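Local coordinates for DNA alkylation repair protein (Bacillus cereus, PDB 1T06), which probably takes part in the repair of alkylated DNA, although its own activity has not been established, at residues A[8-13]-A[37-42]; A[120-125]-A[165-170]. One frame throughout, in Å; residues are numbered along the deposited sequence.

Contact 1 (A[8-13]-A[37-42]); sequences QELEAL and GAMKPI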
loop_
_atom_site.group_PDB
_atom_site.type_symbol
_atom_site.label_atom_id
_atom_site.label_comp_id
_atom_site.label_asym_id
_atom_site.label_seq_id
_atom_site.Cartn_x
_atom_site.Cartn_y
_atom_site.Cartn_z
ATOM N N GLN A 8 -14.335 -22.913 12.603
ATOM C CA GLN A 8 -14.359 -23.934 11.568
ATOM C C GLN A 8 -13.991 -23.384 10.189
ATOM O O GLN A 8 -13.204 -23.993 9.463
ATOM C CB GLN A 8 -15.740 -24.593 11.523
ATOM C CG GLN A 8 -15.916 -25.598 10.397
ATOM C CD GLN A 8 -16.688 -25.023 9.224
ATOM O OE1 GLN A 8 -16.242 -25.089 8.072
ATOM N NE2 GLN A 8 -17.861 -24.459 9.508
ATOM N N GLU A 9 -14.555 -22.239 9.820
ATOM C CA GLU A 9 -14.245 -21.654 8.519
ATOM C C GLU A 9 -12.798 -21.199 8.458
ATOM O O GLU A 9 -12.125 -21.382 7.444
ATOM C CB GLU A 9 -15.177 -20.477 8.206
ATOM C CG GLU A 9 -16.562 -20.917 7.743
ATOM C CD GLU A 9 -17.391 -19.785 7.151
ATOM O OE1 GLU A 9 -16.875 -19.053 6.274
ATOM O OE2 GLU A 9 -18.567 -19.636 7.553
ATOM N N LEU A 10 -12.312 -20.610 9.543
ATOM C CA LEU A 10 -10.934 -20.154 9.579
ATOM C C LEU A 10 -9.976 -21.301 9.294
ATOM O O LEU A 10 -9.031 -21.157 8.515
ATOM C CB LEU A 10 -10.604 -19.540 10.943
ATOM C CG LEU A 10 -11.135 -18.129 11.170
ATOM C CD1 LEU A 10 -10.714 -17.636 12.546
ATOM C CD2 LEU A 10 -10.597 -17.207 10.072
ATOM N N GLU A 11 -10.224 -22.441 9.928
ATOM C CA GLU A 11 -9.373 -23.609 9.753
ATOM C C GLU A 11 -9.402 -24.047 8.294
ATOM O O GLU A 11 -8.364 -24.362 7.713
ATOM C CB GLU A 11 -9.853 -24.741 10.664
ATOM C CG GLU A 11 -8.861 -25.883 10.853
ATOM C CD GLU A 11 -8.800 -26.824 9.673
ATOM O OE1 GLU A 11 -9.842 -27.009 9.006
ATOM O OE2 GLU A 11 -7.718 -27.394 9.424
ATOM N N ALA A 12 -10.594 -24.049 7.702
ATOM C CA ALA A 12 -10.755 -24.446 6.308
ATOM C C ALA A 12 -9.943 -23.535 5.383
ATOM O O ALA A 12 -9.365 -23.991 4.395
ATOM C CB ALA A 12 -12.231 -24.405 5.924
ATOM N N LEU A 13 -9.891 -22.248 5.719
ATOM C CA LEU A 13 -9.161 -21.275 4.918
ATOM C C LEU A 13 -7.639 -21.359 5.048
ATOM O O LEU A 13 -6.913 -20.862 4.189
ATOM C CB LEU A 13 -9.624 -19.865 5.272
ATOM C CG LEU A 13 -11.066 -19.535 4.891
ATOM C CD1 LEU A 13 -11.383 -18.107 5.290
ATOM C CD2 LEU A 13 -11.257 -19.728 3.398
ATOM N N GLY A 37 -6.620 -11.650 3.196
ATOM C CA GLY A 37 -7.661 -11.369 2.222
ATOM C C GLY A 37 -8.813 -12.355 2.264
ATOM O O GLY A 37 -9.953 -12.010 1.943
ATOM N N ALA A 38 -8.517 -13.587 2.669
ATOM C CA ALA A 38 -9.525 -14.643 2.739
ATOM C C ALA A 38 -10.559 -14.441 3.851
ATOM O O ALA A 38 -11.611 -15.086 3.848
ATOM C CB ALA A 38 -8.837 -15.995 2.904
ATOM N N MET A 39 -10.262 -13.541 4.787
ATOM C CA MET A 39 -11.156 -13.259 5.910
ATOM C C MET A 39 -12.216 -12.198 5.604
ATOM O O MET A 39 -13.204 -12.081 6.333
ATOM C CB MET A 39 -10.350 -12.799 7.128
ATOM C CG MET A 39 -9.166 -13.685 7.489
ATOM S SD MET A 39 -8.230 -13.010 8.883
ATOM C CE MET A 39 -7.891 -14.475 9.763
ATOM N N LYS A 40 -12.013 -11.430 4.534
ATOM C CA LYS A 40 -12.949 -10.367 4.158
ATOM C C LYS A 40 -14.405 -10.841 4.034
ATOM O O LYS A 40 -15.327 -10.183 4.517
ATOM C CB LYS A 40 -12.514 -9.709 2.844
ATOM C CG LYS A 40 -13.106 -8.312 2.645
ATOM C CD LYS A 40 -12.878 -7.776 1.234
ATOM C CE LYS A 40 -13.730 -8.531 0.204
ATOM N NZ LYS A 40 -13.631 -7.954 -1.178
ATOM N N PRO A 41 -14.632 -11.986 3.373
ATOM C CA PRO A 41 -16.012 -12.460 3.243
ATOM C C PRO A 41 -16.665 -12.808 4.579
ATOM O O PRO A 41 -17.847 -12.549 4.775
ATOM C CB PRO A 41 -15.879 -13.667 2.315
ATOM C CG PRO A 41 -14.477 -14.146 2.569
ATOM C CD PRO A 41 -13.701 -12.857 2.637
ATOM N N ILE A 42 -15.894 -13.389 5.496
ATOM C CA ILE A 42 -16.420 -13.760 6.814
ATOM C C ILE A 42 -16.659 -12.492 7.615
ATOM O O ILE A 42 -17.678 -12.354 8.289
ATOM C CB ILE A 42 -15.419 -14.610 7.630
ATOM C CG1 ILE A 42 -14.855 -15.742 6.774
ATOM C CG2 ILE A 42 -16.108 -15.165 8.868
ATOM C CD1 ILE A 42 -13.645 -16.417 7.398
#

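Contact 2 (A[120-125]-A[165-170]); sequences GDELKM and ERTKSA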
loop_
_atom_site.group_PDB
_atom_site.type_symbol
_atom_site.label_atom_id
_atom_site.label_comp_id
_atom_site.label_asym_id
_atom_site.label_seq_id
_atom_site.Cartn_x
_atom_site.Cartn_y
_atom_site.Cartn_z
ATOM N N GLY A 120 8.986 0.290 28.194
ATOM C CA GLY A 120 10.280 -0.368 28.232
ATOM C C GLY A 120 10.174 -1.809 27.760
ATOM O O GLY A 120 11.176 -2.520 27.691
ATOM N N ASP A 121 8.952 -2.234 27.437
ATOM C CA ASP A 121 8.691 -3.589 26.961
ATOM C C ASP A 121 8.672 -3.601 25.436
ATOM O O ASP A 121 7.863 -2.916 24.820
ATOM C CB ASP A 121 7.344 -4.084 27.478
ATOM C CG ASP A 121 7.042 -5.502 27.034
ATOM O OD1 ASP A 121 7.684 -6.433 27.571
ATOM O OD2 ASP A 121 6.180 -5.691 26.144
ATOM N N GLU A 122 9.554 -4.395 24.835
ATOM C CA GLU A 122 9.676 -4.482 23.381
ATOM C C GLU A 122 8.378 -4.505 22.578
ATOM O O GLU A 122 8.152 -3.632 21.734
ATOM C CB GLU A 122 10.528 -5.699 22.999
ATOM C CG GLU A 122 10.470 -6.066 21.522
ATOM C CD GLU A 122 11.567 -7.026 21.115
ATOM O OE1 GLU A 122 12.154 -7.672 22.006
ATOM O OE2 GLU A 122 11.840 -7.143 19.901
ATOM N N LEU A 123 7.533 -5.500 22.827
ATOM C CA LEU A 123 6.287 -5.616 22.082
ATOM C C LEU A 123 5.289 -4.513 22.405
ATOM O O LEU A 123 4.592 -4.029 21.515
ATOM C CB LEU A 123 5.658 -6.997 22.301
ATOM C CG LEU A 123 6.356 -8.159 21.578
ATOM C CD1 LEU A 123 6.340 -7.908 20.084
ATOM C CD2 LEU A 123 7.792 -8.293 22.059
ATOM N N LYS A 124 5.210 -4.108 23.667
ATOM C CA LYS A 124 4.295 -3.028 24.023
ATOM C C LYS A 124 4.726 -1.765 23.300
ATOM O O LYS A 124 3.889 -1.055 22.738
ATOM C CB LYS A 124 4.299 -2.759 25.529
ATOM C CG LYS A 124 3.348 -3.610 26.347
ATOM C CD LYS A 124 3.321 -3.102 27.782
ATOM C CE LYS A 124 2.484 -3.995 28.672
ATOM N NZ LYS A 124 2.466 -3.493 30.078
ATOM N N MET A 125 6.033 -1.484 23.322
ATOM C CA MET A 125 6.567 -0.294 22.661
ATOM C C MET A 125 6.316 -0.375 21.152
ATOM O O MET A 125 5.943 0.617 20.516
ATOM C CB MET A 125 8.069 -0.129 22.958
ATOM C CG MET A 125 8.376 0.220 24.424
ATOM S SD MET A 125 10.089 0.776 24.777
ATOM C CE MET A 125 10.960 -0.688 24.383
ATOM N N GLU A 165 14.704 -5.236 19.097
ATOM C CA GLU A 165 14.475 -5.536 17.685
ATOM C C GLU A 165 13.118 -5.149 17.126
ATOM O O GLU A 165 13.031 -4.358 16.192
ATOM C CB GLU A 165 14.730 -7.018 17.399
ATOM C CG GLU A 165 16.136 -7.482 17.732
ATOM C CD GLU A 165 17.210 -6.533 17.213
ATOM O OE1 GLU A 165 17.229 -6.248 15.990
ATOM O OE2 GLU A 165 18.036 -6.073 18.039
ATOM N N ARG A 166 12.056 -5.701 17.682
ATOM C CA ARG A 166 10.734 -5.390 17.176
ATOM C C ARG A 166 10.367 -3.926 17.271
ATOM O O ARG A 166 9.653 -3.402 16.420
ATOM C CB ARG A 166 9.701 -6.262 17.878
ATOM C CG ARG A 166 9.588 -7.579 17.181
ATOM C CD ARG A 166 9.206 -7.241 15.768
ATOM N NE ARG A 166 9.850 -8.062 14.765
ATOM C CZ ARG A 166 9.741 -7.833 13.463
ATOM N NH1 ARG A 166 9.019 -6.805 13.026
ATOM N NH2 ARG A 166 10.338 -8.634 12.600
ATOM N N THR A 167 10.875 -3.255 18.295
ATOM C CA THR A 167 10.594 -1.839 18.478
ATOM C C THR A 167 11.244 -1.005 17.371
ATOM O O THR A 167 10.661 -0.026 16.903
ATOM C CB THR A 167 11.092 -1.364 19.840
ATOM O OG1 THR A 167 10.551 -2.219 20.855
ATOM C CG2 THR A 167 10.642 0.068 20.098
ATOM N N LYS A 168 12.446 -1.392 16.950
ATOM C CA LYS A 168 13.125 -0.676 15.874
ATOM C C LYS A 168 12.245 -0.678 14.622
ATOM O O LYS A 168 12.105 0.341 13.951
ATOM C CB LYS A 168 14.480 -1.330 15.562
ATOM C CG LYS A 168 15.500 -1.140 16.669
ATOM C CD LYS A 168 16.885 -1.637 16.288
ATOM C CE LYS A 168 16.952 -3.148 16.237
ATOM N NZ LYS A 168 18.338 -3.632 15.929
ATOM N N SER A 169 11.655 -1.829 14.317
ATOM C CA SER A 169 10.787 -1.950 13.155
ATOM C C SER A 169 9.626 -0.964 13.218
ATOM O O SER A 169 9.356 -0.255 12.251
ATOM C CB SER A 169 10.224 -3.365 13.043
ATOM O OG SER A 169 9.287 -3.439 11.975
ATOM N N ALA A 170 8.937 -0.929 14.356
ATOM C CA ALA A 170 7.803 -0.032 14.530
ATOM C C ALA A 170 8.259 1.418 14.416
ATOM O O ALA A 170 7.601 2.222 13.758
ATOM C CB ALA A 170 7.148 -0.275 15.879
HETATM O O HOH W 1 15.219 -7.196 21.154
#

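Contact 1 (A[8-13]-A[37-42])
The flat carboxylate of Glu9 stands beside Ile42, whose CG1 lies 3.9 Å from OE1 and well off the plane of the group, so that a methylene rather than a donor looks onto this side of it. The two side chains run past each other in opposite directions; Glu9 also touches Met1, the first residue of the chain. Beyond this carboxylate the contact is aliphatic. Leu13 and Ile42 reach toward each other end to end, with CD1 of Leu13 only 3.5 Å from CD1 of Ile42. That same leucine methyl rests 3.4 Å from the backbone O of Ala38, and the CB of Ala38 touches it too. In Ile42, CG1 beside the backbone N (chi1 -48°), with the chain extended beyond it, sets CD1 against both Leu10 CD2 and Leu13 CD1. Met39 arrives at about a right angle to Leu10: its chain bends at chi3 (139°) and brings CE to 3.9 Å from CD2 of Leu10. Aromatic residues continue the apolar layer, for Phe32 touches Leu10 while Phe67 of helix 62-71 touches both Met39 and Ile42. With no polar bond between the two segments to fix their direction, helix 3-13 and residues 38-42 are joined through methyl and methylene contacts; Leu10, Met39 and Ile42 are buried, while Glu9 is partly exposed, so its carboxylate probably still reaches solvent.

Contact 2 (A[120-125]-A[165-170])
Glu122 and Thr167 bring the backbones of two helices together near their N-terminal ends, their CA atoms only 5.6 Å apart. Thr167 OG1 donates to the main-chain O of Glu122 over 2.9 Å, approaching at a C=O...donor angle of 113° and tilted from the carbonyl plane. Glu122 replies with its side chain: CG lies anti to the backbone N (chi1 167°), and the extended chain crosses to helix 165-181, where OE2 accepts from Arg166 N at 2.7 Å. This amide meets the oxygen on its anti side, out of the carboxylate plane, in a fairly straight bond of 160°. A water donates to the other oxygen, OE1, and accepts from Glu165 N at 2.9 Å. The carboxylate thus serves two amides of the first helical turn, one directly and one through water, where the positive end of the helix dipole would be expected to favour its negative charge. Met125 packs its CB 3.9 Å from CG2 of Thr167. The Arg166 guanidinium leads away to a cation-pi contact with Tyr92. Glu165 OE1 forms a salt bridge with Lys168 NZ, and the pair also bonds to the backbone of hairpin residues Lys202 and Glu200. Asp121 occupies the N-cap of helix 122-138 and accepts from Lys124 N. Helices 122-138 and 165-181, separated by helix 146-159 and starting side by side, are consistent with the mainly helical, HEAT-like solenoid of AlkD relatives.

In the fold
From the N terminus, helix 3-13 enters contact 1 at once, and the chain returns to it after 23 residues that include helix 16-25. Contact 1 is closed before contact 2 opens, so the two neither nest nor cross. Between them run helices 50-58, 62-71, 79-87, 92-103 and 109-118. Contact 2 then closes a longer loop, whose 39 intervening residues hold the rest of helix 122-138 and helix 146-159; helix 165-181 leads on to helix 186-196 and the hairpin 198-212. The two contacts lie on opposite sides of the chain's centre, their own centres about 30 Å apart; contact 1 joins helix 3-13 to the region of helix 40-44, and contact 2 joins two later helices beside the hairpin.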